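Local coordinates for protein ribonuclease T2 (Homo sapiens, PDB 3T0O) that cleaves single-stranded RNA, preferentially between purine and uridine residues, and so degrades microbial RNA for sensing by TLR8 in innate immunity, at residues 168-172 against 220-225; 10-14 against 180-184; 25-31 against 75-81. All coordinates share one frame; numbering follows the deposited sequence. Where two conformers were deposited one is given.

Contact 1 of 3, residues 168-172 against 220-225; sequences EVQTI and GPVFYP
Pro221 meets the 168-172 segment first: its carbonyl O takes a hydrogen bond from Gln170 NE2 at 3.0 Å, the amide nitrogen sitting above the carbonyl plane rather than on a lone pair. Gln170 gets there with an extended chain beyond CG, and its other amide atom, OE1, accepts from the backbone N of Glu218, so both ends of the amide are used and its rotation is fixed. Next comes Val222. Its CG2, anti to the backbone N, packs beside Ile172, 3.7 Å from its CB, and Phe144 of helix 141-152 touches both side chains. Phe223 then makes the one beta bridge of the contact, with Thr171: its N donates to Gln170 O at 2.9 Å, almost straight at 177°, and its O receives Ile172 N at 2.9 Å. The CB of Phe223 lies against Val169 CG2. Tyr224 offers CD1 to Ile172 CG2 at 3.6 Å, and its hydroxyl bonds to Trp38 NE1. Pro225 closes the run by setting CD 3.5 Å from Thr171 CG2 in the conformer given for that threonine. The two segments therefore join strand 171-180 to the C-terminal tail through a single beta bridge, with one side-chain amide bond beside it; two backbone bonds and the Gln170 amide fix the register, and apolar contacts of Val169, Val222, Ile172 and Tyr224 run alongside.

Contact 2 of 3, residues 10-14 against 180-184; sequences WKKLI and TKQDQ
Lys181 lays its aliphatic chain over one face of the Trp10 indole, CE standing 3.4 Å from the centroid of the six-membered ring and only 3° off its normal, a CH-pi contact. CG rests nearer the far rim, 3.6 Å from Trp10 CH2. The chain is extended from its first torsion outward (chi1 171°), which lays the methylenes over the ring and lifts NZ off the face toward Trp10 O. From there NZ makes a cation-pi interaction, 4.5 Å from the same centroid, and donates a hydrogen bond to Trp10 O at 2.8 Å, tilted from the carbonyl plane. Water 1 accepts from NZ as well, so the charge is probably shared among the carbonyl, the water and the ring. A second water bridges the backbones, donating to Lys11 O and accepting from Lys181 N.

Further along, Leu13 CD1 reaches Gln184 CG at 3.6 Å and lies close to Thr180 O. Gln184 folds back at chi2 (80°), and its NE2 donates to Lys181 O within the turn.

The contact ties the N-terminal end of strand 12-18 to the turn between strands 171-180 and 186-187. Trp10 NE1 bonds to Cys97 O at the end of helix 84-98, Leu13 packs on Leu43 and Pro45 of the neighbouring strand 39-45, and Arg113 of helix 107-121 bonds Gln184 OE1 and Asp183 O on the turn.

Contact 3 of 3, residues 25-31 against 75-81; sequences EKIQNDC and DVIHSFP
Ser79 O is gripped by two side-chain amides from the 25-31 loop, Asn29 ND2 at 2.8 Å and Gln28 NE2 at 2.9 Å, which arrive over opposite faces of the carbonyl plane. The Asn29 bond is the straighter, 167° at the hydrogen, and the acceptor lies in the plane of its amide; the Gln28 bond is bent, and the same NE2 also makes a weak bond to His78 O. The carbonyl belongs to a turn organised by an Asx turn at Asp75. Its carboxylate gathers the backbone in which Ser79 sits: OD1 accepts from Ile77 N nearly along the C-O axis and from Ser79 N above the carboxylate plane, and OD2 takes Phe80 N. The side chain reaches over the turn because CG stands anti to the backbone N (chi1 180°). These bonds hold the backbone around Ser79 and so probably help orient its O.

Asp30 grips the start of the same turn, its OD2 accepting from Asp75 N at 2.9 Å on the anti side; Arg83 forms a salt bridge to that oxygen, which would be expected to stabilise its negative charge. Water 4 links Asp30 N to Asp75 O, and water 3 joins Glu25 N to Ile77 O.

The contact joins the loop after helix 20-23 to the one ahead of helix 84-98, and it backs onto the active centre: Ile77 touches His41, a predicted catalytic residue. Glu25 OE2 forms a salt bridge with Arg212. Cys31, disulfide-bonded to Cys24, holds the 25-31 loop closed on itself, and its SG packs 3.8 Å from Val76 CB.

From the N terminus, residues 10-14 lead into strand 12-18, but contact 2 closes only when the chain returns at 180-184. Within that long loop, contact 3 opens at 25-31 and closes at 75-81, so it is fully nested, joining two loops on the other side of the chain's centre. Contact 1 opens at 168-172, before contact 2 has closed, and closes at 220-225 after it; these two cross, whereas contacts 3 and 1 follow in series. Strand 171-180 passes from contact 1 beside strand 12-18 to contact 2, so one sheet joins two contacts whose centres lie 30 Å apart. No two contacts touch.

Contact 1 of 3, residues 168-172 against 220-225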
ATOM      1  N   GLU A 168     -16.147  -7.492 -18.159  1.00 37.29           N
ATOM      2  CA  GLU A 168     -16.406  -6.182 -17.614  1.00 33.28           C
ATOM      3  C   GLU A 168     -15.100  -5.344 -17.768  1.00 31.32           C
ATOM      4  O   GLU A 168     -14.366  -5.533 -18.722  1.00 31.06           O
ATOM      5  CB  GLU A 168     -16.876  -6.378 -16.175  1.00 34.30           C
ATOM      6  CG  GLU A 168     -15.935  -7.342 -15.398  1.00 37.46           C
ATOM      7  CD  GLU A 168     -16.577  -7.974 -14.170  1.00 42.19           C
ATOM      8  OE1 GLU A 168     -17.279  -9.004 -14.325  1.00 46.49           O
ATOM      9  OE2 GLU A 168     -16.360  -7.460 -13.051  1.00 46.52           O
ATOM     10  N   VAL A 169     -14.796  -4.433 -16.840  1.00 26.14           N
ATOM     11  CA  VAL A 169     -13.571  -3.611 -16.962  1.00 22.48           C
ATOM     12  C   VAL A 169     -12.672  -3.911 -15.764  1.00 17.23           C
ATOM     13  O   VAL A 169     -13.116  -4.442 -14.754  1.00 20.43           O
ATOM     14  CB  VAL A 169     -13.820  -2.026 -17.056  1.00 22.84           C
ATOM     15  CG1 VAL A 169     -14.685  -1.650 -18.292  1.00 25.72           C
ATOM     16  CG2 VAL A 169     -14.436  -1.528 -15.856  1.00 24.11           C
ATOM     17  N   GLN A 170     -11.385  -3.622 -15.920  1.00 14.46           N
ATOM     18  CA  GLN A 170     -10.404  -3.774 -14.826  1.00 12.10           C
ATOM     19  C   GLN A 170     -10.842  -2.936 -13.610  1.00 12.50           C
ATOM     20  O   GLN A 170     -11.511  -1.918 -13.719  1.00 13.03           O
ATOM     21  CB  GLN A 170      -9.036  -3.355 -15.308  1.00 13.32           C
ATOM     22  CG  GLN A 170      -8.988  -1.847 -15.661  1.00 13.57           C
ATOM     23  CD  GLN A 170      -7.779  -1.376 -16.370  1.00 14.54           C
ATOM     24  OE1 GLN A 170      -6.742  -2.060 -16.439  1.00 15.17           O
ATOM     25  NE2 GLN A 170      -7.921  -0.216 -16.953  1.00 13.62           N
ATOM     26  N   THR A 171     -10.354  -3.375 -12.464  1.00 10.83           N
ATOM     27  CA  THR A 171     -10.697  -2.736 -11.222  0.50  9.71           C
ATOM     28  C   THR A 171      -9.431  -2.222 -10.538  1.00  8.95           C
ATOM     29  O   THR A 171      -8.490  -2.998 -10.345  1.00 10.28           O
ATOM     30  CB  THR A 171     -11.323  -3.767 -10.334  0.50  8.64           C
ATOM     31  OG1 THR A 171     -12.387  -4.427 -11.063  0.50 13.07           O
ATOM     32  CG2 THR A 171     -11.888  -3.041  -9.105  0.50  8.32           C
ATOM     33  N   ILE A 172      -9.400  -0.933 -10.176  1.00  9.43           N
ATOM     34  CA  ILE A 172      -8.175  -0.394  -9.526  1.00  7.69           C
ATOM     35  C   ILE A 172      -8.011  -1.022  -8.175  1.00  8.62           C
ATOM     36  O   ILE A 172      -8.967  -1.080  -7.418  1.00  9.16           O
ATOM     37  CB  ILE A 172      -8.179   1.129  -9.497  1.00  9.90           C
ATOM     38  CG1 ILE A 172      -6.810   1.637  -8.980  1.00  9.79           C
ATOM     39  CG2 ILE A 172      -9.284   1.705  -8.530  1.00 11.88           C
ATOM     40  CD1 ILE A 172      -6.720   3.194  -9.042  1.00 11.50           C
ATOM     41  N   GLY A 220      -7.403   3.411 -20.179  1.00 15.92           N
ATOM     42  CA  GLY A 220      -8.800   3.240 -20.496  1.00 15.99           C
ATOM     43  C   GLY A 220      -9.677   3.200 -19.259  1.00 15.13           C
ATOM     44  O   GLY A 220      -9.228   3.600 -18.168  1.00 14.84           O
ATOM     45  N   PRO A 221     -10.882   2.689 -19.386  1.00 15.46           N
ATOM     46  CA  PRO A 221     -11.805   2.712 -18.246  1.00 15.31           C
ATOM     47  C   PRO A 221     -11.365   1.827 -17.119  1.00 15.42           C
ATOM     48  O   PRO A 221     -10.668   0.804 -17.328  1.00 15.52           O
ATOM     49  CB  PRO A 221     -13.158   2.209 -18.833  1.00 17.77           C
ATOM     50  CG  PRO A 221     -12.947   2.260 -20.254  1.00 21.61           C
ATOM     51  CD  PRO A 221     -11.543   2.230 -20.611  1.00 18.03           C
ATOM     52  N   VAL A 222     -11.660   2.305 -15.930  1.00 11.98           N
ATOM     53  CA  VAL A 222     -11.301   1.521 -14.765  1.00 11.04           C
ATOM     54  C   VAL A 222     -12.421   1.696 -13.734  1.00 10.80           C
ATOM     55  O   VAL A 222     -13.007   2.799 -13.571  1.00 13.44           O
ATOM     56  CB  VAL A 222      -9.861   1.958 -14.219  1.00 11.35           C
ATOM     57  CG1 VAL A 222      -9.841   3.445 -13.890  1.00 10.83           C
ATOM     58  CG2 VAL A 222      -9.485   1.124 -12.924  1.00 11.89           C
ATOM     59  N   PHE A 223     -12.716   0.611 -13.064  1.00 11.17           N
ATOM     60  CA  PHE A 223     -13.721   0.665 -11.986  1.00 11.30           C
ATOM     61  C   PHE A 223     -13.009   0.896 -10.677  1.00 10.51           C
ATOM     62  O   PHE A 223     -12.064   0.190 -10.324  1.00 10.06           O
ATOM     63  CB  PHE A 223     -14.457  -0.699 -12.005  1.00 13.19           C
ATOM     64  CG  PHE A 223     -15.592  -0.835 -11.059  1.00 12.24           C
ATOM     65  CD1 PHE A 223     -16.460   0.210 -10.787  1.00 15.81           C
ATOM     66  CD2 PHE A 223     -15.815  -2.063 -10.461  1.00 17.09           C
ATOM     67  CE1 PHE A 223     -17.567   0.058  -9.877  1.00 16.71           C
ATOM     68  CE2 PHE A 223     -16.923  -2.228  -9.556  1.00 16.17           C
ATOM     69  CZ  PHE A 223     -17.774  -1.151  -9.298  1.00 17.38           C
ATOM     70  N   TYR A 224     -13.556   1.813  -9.887  1.00  9.83           N
ATOM     71  CA  TYR A 224     -13.023   2.135  -8.556  1.00  8.61           C
ATOM     72  C   TYR A 224     -14.229   1.850  -7.630  1.00 10.32           C
ATOM     73  O   TYR A 224     -15.125   2.715  -7.435  1.00 10.64           O
ATOM     74  CB  TYR A 224     -12.660   3.624  -8.581  1.00  8.98           C
ATOM     75  CG  TYR A 224     -12.157   4.199  -7.291  1.00  7.88           C
ATOM     76  CD1 TYR A 224     -11.561   3.382  -6.314  1.00  8.26           C
ATOM     77  CD2 TYR A 224     -12.183   5.547  -7.102  1.00  9.77           C
ATOM     78  CE1 TYR A 224     -11.076   3.915  -5.104  1.00 11.78           C
ATOM     79  CE2 TYR A 224     -11.676   6.134  -5.969  1.00  8.52           C
ATOM     80  CZ  TYR A 224     -11.132   5.307  -4.950  1.00 11.64           C
ATOM     81  OH  TYR A 224     -10.596   5.901  -3.846  1.00 12.33           O
ATOM     82  N   PRO A 225     -14.304   0.650  -7.102  1.00 11.27           N
ATOM     83  CA  PRO A 225     -15.566   0.140  -6.553  1.00 10.40           C
ATOM     84  C   PRO A 225     -15.876   0.669  -5.185  1.00 11.06           C
ATOM     85  O   PRO A 225     -15.006   0.698  -4.291  1.00 12.90           O
ATOM     86  CB  PRO A 225     -15.326  -1.387  -6.445  1.00 13.14           C
ATOM     87  CG  PRO A 225     -13.892  -1.581  -6.406  1.00 12.66           C
ATOM     88  CD  PRO A 225     -13.293  -0.411  -7.258  1.00 11.90           C
TER

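Contact 2 of 3, residues 10-14 against 180-184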
ATOM      1  N   TRP A  10      19.520  -2.959  -3.022  1.00 25.40           N
ATOM      2  CA  TRP A  10      18.323  -2.149  -3.468  1.00 21.99           C
ATOM      3  C   TRP A  10      18.568  -0.615  -3.570  1.00 23.06           C
ATOM      4  O   TRP A  10      19.503  -0.076  -2.982  1.00 24.41           O
ATOM      5  CB  TRP A  10      17.112  -2.467  -2.614  1.00 20.99           C
ATOM      6  CG  TRP A  10      17.219  -2.123  -1.159  1.00 19.33           C
ATOM      7  CD1 TRP A  10      17.792  -2.900  -0.161  1.00 22.12           C
ATOM      8  CD2 TRP A  10      16.780  -0.949  -0.554  1.00 19.23           C
ATOM      9  NE1 TRP A  10      17.645  -2.262   1.055  1.00 23.75           N
ATOM     10  CE2 TRP A  10      17.058  -1.049   0.839  1.00 18.53           C
ATOM     11  CE3 TRP A  10      16.140   0.194  -1.036  1.00 16.55           C
ATOM     12  CZ2 TRP A  10      16.713  -0.050   1.750  1.00 19.63           C
ATOM     13  CZ3 TRP A  10      15.810   1.228  -0.115  1.00 18.41           C
ATOM     14  CH2 TRP A  10      16.081   1.069   1.271  1.00 21.47           C
ATOM     15  N   LYS A  11      17.766   0.084  -4.365  1.00 21.55           N
ATOM     16  CA  LYS A  11      18.059   1.482  -4.621  1.00 22.57           C
ATOM     17  C   LYS A  11      16.984   2.451  -4.196  1.00 21.58           C
ATOM     18  O   LYS A  11      17.273   3.587  -3.894  1.00 24.67           O
ATOM     19  CB  LYS A  11      18.438   1.755  -6.079  1.00 26.73           C
ATOM     20  CG  LYS A  11      19.862   1.302  -6.411  1.00 31.42           C
ATOM     21  CD  LYS A  11      19.852   0.607  -7.746  1.00 40.85           C
ATOM     22  CE  LYS A  11      21.246   0.355  -8.298  1.00 42.49           C
ATOM     23  NZ  LYS A  11      21.613   1.365  -9.342  1.00 46.52           N
ATOM     24  N   LYS A  12      15.749   2.003  -4.213  1.00 18.72           N
ATOM     25  CA  LYS A  12      14.646   2.875  -3.782  1.00 17.54           C
ATOM     26  C   LYS A  12      13.618   2.092  -3.010  1.00 15.94           C
ATOM     27  O   LYS A  12      13.532   0.851  -3.050  1.00 15.82           O
ATOM     28  CB  LYS A  12      13.964   3.551  -4.999  1.00 17.89           C
ATOM     29  CG  LYS A  12      13.187   2.539  -5.793  1.00 21.02           C
ATOM     30  CD  LYS A  12      12.829   3.119  -7.173  1.00 27.31           C
ATOM     31  CE  LYS A  12      12.088   2.070  -7.966  1.00 30.56           C
ATOM     32  NZ  LYS A  12      13.072   1.328  -8.774  1.00 30.60           N
ATOM     33  N   LEU A  13      12.752   2.839  -2.346  1.00 14.58           N
ATOM     34  CA  LEU A  13      11.653   2.253  -1.631  1.00 13.14           C
ATOM     35  C   LEU A  13      10.371   2.430  -2.432  1.00 14.35           C
ATOM     36  O   LEU A  13      10.271   3.386  -3.184  1.00 15.73           O
ATOM     37  CB  LEU A  13      11.501   2.958  -0.270  1.00 14.24           C
ATOM     38  CG  LEU A  13      12.642   2.600   0.677  1.00 14.47           C
ATOM     39  CD1 LEU A  13      12.713   3.678   1.778  1.00 17.37           C
ATOM     40  CD2 LEU A  13      12.370   1.164   1.233  1.00 15.72           C
ATOM     41  N   ILE A  14       9.397   1.544  -2.229  1.00 13.88           N
ATOM     42  CA  ILE A  14       8.088   1.721  -2.864  1.00 12.54           C
ATOM     43  C   ILE A  14       7.025   1.725  -1.783  1.00 11.22           C
ATOM     44  O   ILE A  14       6.922   0.735  -1.026  1.00 12.01           O
ATOM     45  CB  ILE A  14       7.845   0.590  -3.860  1.00 12.76           C
ATOM     46  CG1 ILE A  14       8.938   0.476  -4.889  1.00 17.36           C
ATOM     47  CG2 ILE A  14       6.489   0.873  -4.624  1.00 12.74           C
ATOM     48  CD1 ILE A  14       8.878  -0.891  -5.648  1.00 20.77           C
ATOM     49  N   THR A 180      12.757   7.957  -1.854  1.00 15.58           N
ATOM     50  CA  THR A 180      14.229   7.841  -1.821  1.00 18.40           C
ATOM     51  C   THR A 180      14.671   6.962  -0.674  1.00 17.71           C
ATOM     52  O   THR A 180      14.019   6.856   0.341  1.00 17.12           O
ATOM     53  CB  THR A 180      14.919   9.187  -1.705  1.00 20.09           C
ATOM     54  OG1 THR A 180      14.540   9.804  -0.444  1.00 20.58           O
ATOM     55  CG2 THR A 180      14.536  10.065  -2.936  1.00 20.50           C
ATOM     56  N   LYS A 181      15.828   6.335  -0.831  1.00 19.15           N
ATOM     57  CA  LYS A 181      16.246   5.351   0.124  1.00 19.97           C
ATOM     58  C   LYS A 181      16.522   5.955   1.483  1.00 21.54           C
ATOM     59  O   LYS A 181      16.033   5.499   2.515  1.00 21.77           O
ATOM     60  CB  LYS A 181      17.512   4.712  -0.458  1.00 21.21           C
ATOM     61  CG  LYS A 181      18.274   3.800   0.431  1.00 25.45           C
ATOM     62  CD  LYS A 181      19.113   2.905  -0.537  1.00 26.09           C
ATOM     63  CE  LYS A 181      19.499   1.599   0.031  1.00 24.83           C
ATOM     64  NZ  LYS A 181      20.653   1.017  -0.702  1.00 26.18           N
ATOM     65  N   GLN A 182      17.282   7.045   1.487  1.00 23.09           N
ATOM     66  CA  GLN A 182      17.705   7.598   2.777  1.00 25.95           C
ATOM     67  C   GLN A 182      16.653   8.344   3.563  1.00 25.80           C
ATOM     68  O   GLN A 182      16.465   8.006   4.749  1.00 26.66           O
ATOM     69  CB  GLN A 182      19.011   8.381   2.653  1.00 27.24           C
ATOM     70  CG  GLN A 182      20.159   7.485   2.257  1.00 29.99           C
ATOM     71  CD  GLN A 182      20.413   6.323   3.246  1.00 33.35           C
ATOM     72  OE1 GLN A 182      20.253   6.457   4.476  1.00 35.45           O
ATOM     73  NE2 GLN A 182      20.826   5.183   2.702  1.00 38.21           N
ATOM     74  N   ASP A 183      15.910   9.254   2.901  1.00 24.44           N
ATOM     75  CA  ASP A 183      14.966  10.166   3.589  1.00 24.41           C
ATOM     76  C   ASP A 183      13.488   9.934   3.186  1.00 20.97           C
ATOM     77  O   ASP A 183      12.600  10.674   3.625  1.00 20.85           O
ATOM     78  CB  ASP A 183      15.326  11.631   3.259  1.00 26.46           C
ATOM     79  CG  ASP A 183      16.816  11.891   3.314  1.00 33.95           C
ATOM     80  OD1 ASP A 183      17.457  11.413   4.278  1.00 40.85           O
ATOM     81  OD2 ASP A 183      17.354  12.567   2.402  1.00 37.95           O
ATOM     82  N   GLN A 184      13.270   8.948   2.324  1.00 19.57           N
ATOM     83  CA  GLN A 184      11.941   8.557   1.806  1.00 18.40           C
ATOM     84  C   GLN A 184      11.210   9.738   1.260  1.00 18.14           C
ATOM     85  O   GLN A 184      10.018   9.946   1.604  1.00 18.74           O
ATOM     86  CB  GLN A 184      11.096   7.870   2.904  1.00 16.66           C
ATOM     87  CG  GLN A 184      11.801   6.670   3.494  1.00 17.39           C
ATOM     88  CD  GLN A 184      12.838   7.078   4.530  1.00 19.15           C
ATOM     89  OE1 GLN A 184      12.540   7.832   5.454  1.00 21.63           O
ATOM     90  NE2 GLN A 184      14.050   6.544   4.406  1.00 23.15           N
TER
HETATM   91  O   HOH W   1      21.121  -1.643  -0.447  1.00 14.60           O
HETATM   92  O   HOH W   2      16.473   6.239  -3.790  1.00 12.83           O

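Contact 3 of 3, residues 25-31 against 75-81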
ATOM      1  N   GLU A  25     -10.254 -10.721  -0.456  1.00 12.56           N
ATOM      2  CA  GLU A  25     -10.479 -12.046  -1.080  1.00 14.42           C
ATOM      3  C   GLU A  25     -11.517 -12.848  -0.404  1.00 14.90           C
ATOM      4  O   GLU A  25     -12.045 -13.797  -0.978  1.00 19.20           O
ATOM      5  CB  GLU A  25      -9.159 -12.840  -1.027  1.00 12.67           C
ATOM      6  CG  GLU A  25      -8.131 -12.201  -1.926  1.00 14.25           C
ATOM      7  CD  GLU A  25      -6.888 -13.084  -2.203  1.00 17.68           C
ATOM      8  OE1 GLU A  25      -6.820 -14.220  -1.695  1.00 17.66           O
ATOM      9  OE2 GLU A  25      -5.973 -12.553  -2.871  1.00 19.53           O
ATOM     10  N   LYS A  26     -11.805 -12.545   0.852  1.00 15.32           N
ATOM     11  CA  LYS A  26     -12.805 -13.340   1.568  1.00 17.92           C
ATOM     12  C   LYS A  26     -13.558 -12.390   2.453  1.00 16.24           C
ATOM     13  O   LYS A  26     -12.990 -11.383   2.901  1.00 17.97           O
ATOM     14  CB  LYS A  26     -12.141 -14.360   2.472  1.00 20.40           C
ATOM     15  CG  LYS A  26     -11.392 -15.427   1.837  1.00 28.48           C
ATOM     16  CD  LYS A  26     -11.446 -16.567   2.831  1.00 35.89           C
ATOM     17  CE  LYS A  26     -10.074 -17.136   3.095  1.00 40.44           C
ATOM     18  NZ  LYS A  26     -10.249 -18.353   3.930  1.00 43.99           N
ATOM     19  N   ILE A  27     -14.822 -12.698   2.713  1.00 18.60           N
ATOM     20  CA  ILE A  27     -15.643 -11.779   3.515  1.00 18.92           C
ATOM     21  C   ILE A  27     -15.445 -12.263   4.955  1.00 17.93           C
ATOM     22  O   ILE A  27     -16.187 -13.062   5.493  1.00 20.87           O
ATOM     23  CB  ILE A  27     -17.139 -11.787   3.113  1.00 20.81           C
ATOM     24  CG1 ILE A  27     -17.275 -11.188   1.724  1.00 26.12           C
ATOM     25  CG2 ILE A  27     -18.016 -10.966   4.193  1.00 24.29           C
ATOM     26  CD1 ILE A  27     -18.640 -11.344   1.109  1.00 31.33           C
ATOM     27  N   GLN A  28     -14.344 -11.799   5.513  1.00 16.51           N
ATOM     28  CA  GLN A  28     -13.917 -12.126   6.849  1.00 17.02           C
ATOM     29  C   GLN A  28     -13.000 -11.068   7.422  1.00 13.77           C
ATOM     30  O   GLN A  28     -12.260 -10.435   6.718  1.00 13.09           O
ATOM     31  CB  GLN A  28     -13.217 -13.462   6.887  1.00 17.59           C
ATOM     32  CG  GLN A  28     -12.021 -13.552   6.035  1.00 22.93           C
ATOM     33  CD  GLN A  28     -11.531 -14.944   6.137  1.00 25.04           C
ATOM     34  OE1 GLN A  28     -12.345 -15.875   6.223  1.00 29.99           O
ATOM     35  NE2 GLN A  28     -10.239 -15.108   6.249  1.00 30.19           N
ATOM     36  N   ASN A  29     -13.080 -10.869   8.727  1.00 14.47           N
ATOM     37  CA  ASN A  29     -12.176  -9.989   9.429  1.00 14.05           C
ATOM     38  C   ASN A  29     -12.142  -8.613   8.838  1.00 14.39           C
ATOM     39  O   ASN A  29     -13.239  -8.012   8.662  1.00 16.99           O
ATOM     40  CB  ASN A  29     -10.789 -10.662   9.605  1.00 15.47           C
ATOM     41  CG  ASN A  29     -10.935 -11.982  10.296  1.00 20.06           C
ATOM     42  OD1 ASN A  29     -11.633 -12.065  11.313  1.00 20.53           O
ATOM     43  ND2 ASN A  29     -10.342 -13.020   9.738  1.00 18.23           N
ATOM     44  N   ASP A  30     -10.958  -8.132   8.467  1.00 13.46           N
ATOM     45  CA  ASP A  30     -10.861  -6.769   7.958  1.00 14.52           C
ATOM     46  C   ASP A  30     -11.632  -6.569   6.623  1.00 15.69           C
ATOM     47  O   ASP A  30     -11.971  -5.417   6.273  1.00 15.65           O
ATOM     48  CB  ASP A  30      -9.368  -6.370   7.796  1.00 16.46           C
ATOM     49  CG  ASP A  30      -8.663  -6.127   9.136  1.00 17.94           C
ATOM     50  OD1 ASP A  30      -9.324  -5.707  10.086  1.00 24.53           O
ATOM     51  OD2 ASP A  30      -7.467  -6.512   9.263  1.00 21.02           O
ATOM     52  N   CYS A  31     -11.897  -7.651   5.888  1.00 13.22           N
ATOM     53  CA  CYS A  31     -12.634  -7.623   4.651  1.00 13.22           C
ATOM     54  C   CYS A  31     -14.115  -7.945   4.810  1.00 14.29           C
ATOM     55  O   CYS A  31     -14.855  -7.998   3.803  1.00 16.97           O
ATOM     56  CB  CYS A  31     -12.005  -8.649   3.637  1.00 12.34           C
ATOM     57  SG  CYS A  31     -10.462  -8.007   3.080  1.00 12.30           S
ATOM     58  N   ASP A  75      -5.202  -6.312   7.460  1.00 12.32           N
ATOM     59  CA  ASP A  75      -4.992  -7.414   6.543  1.00 10.38           C
ATOM     60  C   ASP A  75      -6.169  -7.559   5.643  1.00 10.34           C
ATOM     61  O   ASP A  75      -7.175  -8.116   6.007  1.00 12.79           O
ATOM     62  CB  ASP A  75      -4.752  -8.680   7.331  1.00 11.87           C
ATOM     63  CG  ASP A  75      -4.532  -9.889   6.443  1.00 12.15           C
ATOM     64  OD1 ASP A  75      -4.621  -9.739   5.208  1.00 13.99           O
ATOM     65  OD2 ASP A  75      -4.293 -11.001   6.994  1.00 15.29           O
ATOM     66  N   VAL A  76      -6.047  -6.981   4.461  1.00  9.30           N
ATOM     67  CA  VAL A  76      -7.146  -7.025   3.482  1.00 10.82           C
ATOM     68  C   VAL A  76      -6.795  -7.831   2.270  1.00 10.84           C
ATOM     69  O   VAL A  76      -7.482  -7.699   1.236  1.00 12.93           O
ATOM     70  CB  VAL A  76      -7.577  -5.586   3.110  1.00  9.24           C
ATOM     71  CG1 VAL A  76      -8.155  -4.900   4.357  1.00  9.99           C
ATOM     72  CG2 VAL A  76      -6.416  -4.778   2.496  1.00 10.22           C
ATOM     73  N   ILE A  77      -5.837  -8.747   2.423  1.00 11.04           N
ATOM     74  CA  ILE A  77      -5.556  -9.691   1.318  1.00 13.81           C
ATOM     75  C   ILE A  77      -5.987 -11.052   1.790  1.00 13.85           C
ATOM     76  O   ILE A  77      -6.979 -11.563   1.264  1.00 17.01           O
ATOM     77  CB  ILE A  77      -4.108  -9.623   0.984  1.00 13.74           C
ATOM     78  CG1 ILE A  77      -3.814  -8.230   0.379  1.00 17.75           C
ATOM     79  CG2 ILE A  77      -3.820 -10.715  -0.064  1.00 16.15           C
ATOM     80  CD1 ILE A  77      -2.406  -7.926   0.188  1.00 21.26           C
ATOM     81  N   HIS A  78      -5.315 -11.662   2.765  1.00 12.09           N
ATOM     82  CA  HIS A  78      -5.816 -12.931   3.252  1.00 12.85           C
ATOM     83  C   HIS A  78      -6.799 -12.835   4.382  1.00 13.43           C
ATOM     84  O   HIS A  78      -7.542 -13.812   4.663  1.00 15.15           O
ATOM     85  CB  HIS A  78      -4.722 -13.795   3.788  1.00 15.92           C
ATOM     86  CG  HIS A  78      -3.771 -14.229   2.731  1.00 16.24           C
ATOM     87  ND1 HIS A  78      -4.173 -14.884   1.582  1.00 19.81           N
ATOM     88  CD2 HIS A  78      -2.437 -14.047   2.630  1.00 20.57           C
ATOM     89  CE1 HIS A  78      -3.107 -15.077   0.809  1.00 18.80           C
ATOM     90  NE2 HIS A  78      -2.042 -14.597   1.427  1.00 19.85           N
ATOM     91  N   SER A  79      -6.752 -11.657   5.026  1.00 13.55           N
ATOM     92  CA  SER A  79      -7.683 -11.406   6.105  1.00 13.58           C
ATOM     93  C   SER A  79      -7.620 -12.511   7.133  1.00 15.99           C
ATOM     94  O   SER A  79      -8.656 -13.041   7.544  1.00 17.69           O
ATOM     95  CB  SER A  79      -9.131 -11.196   5.583  1.00 14.68           C
ATOM     96  OG  SER A  79      -9.146 -10.007   4.805  1.00 15.00           O
ATOM     97  N   PHE A  80      -6.416 -12.890   7.556  1.00 14.57           N
ATOM     98  CA  PHE A  80      -6.279 -13.894   8.598  1.00 17.88           C
ATOM     99  C   PHE A  80      -6.746 -13.239   9.915  1.00 18.12           C
ATOM    100  O   PHE A  80      -6.643 -11.989  10.098  1.00 21.80           O
ATOM    101  CB  PHE A  80      -4.789 -14.237   8.714  1.00 17.28           C
ATOM    102  CG  PHE A  80      -4.206 -15.001   7.544  1.00 19.36           C
ATOM    103  CD1 PHE A  80      -4.833 -16.172   7.076  1.00 25.78           C
ATOM    104  CD2 PHE A  80      -3.041 -14.590   6.960  1.00 22.75           C
ATOM    105  CE1 PHE A  80      -4.300 -16.901   6.015  1.00 22.37           C
ATOM    106  CE2 PHE A  80      -2.463 -15.391   5.905  1.00 22.75           C
ATOM    107  CZ  PHE A  80      -3.105 -16.492   5.458  1.00 24.00           C
ATOM    108  N   PRO A  81      -7.248 -14.055  10.793  1.00 23.60           N
ATOM    109  CA  PRO A  81      -7.755 -13.554  12.082  1.00 26.05           C
ATOM    110  C   PRO A  81      -6.610 -13.003  12.897  1.00 25.48           C
ATOM    111  O   PRO A  81      -6.772 -11.991  13.585  1.00 28.88           O
ATOM    112  CB  PRO A  81      -8.413 -14.762  12.721  1.00 27.67           C
ATOM    113  CG  PRO A  81      -8.087 -15.981  11.881  1.00 27.85           C
ATOM    114  CD  PRO A  81      -7.548 -15.452  10.520  1.00 22.38           C
TER
HETATM  115  O   HOH W   3      -9.532 -11.249   2.266  1.00  8.38           O
HETATM  116  O   HOH W   4      -8.287  -9.305   8.459  1.00  8.13           O
HETATM  117  O   HOH W   5      -7.007  -9.558  10.521  1.00 24.53           O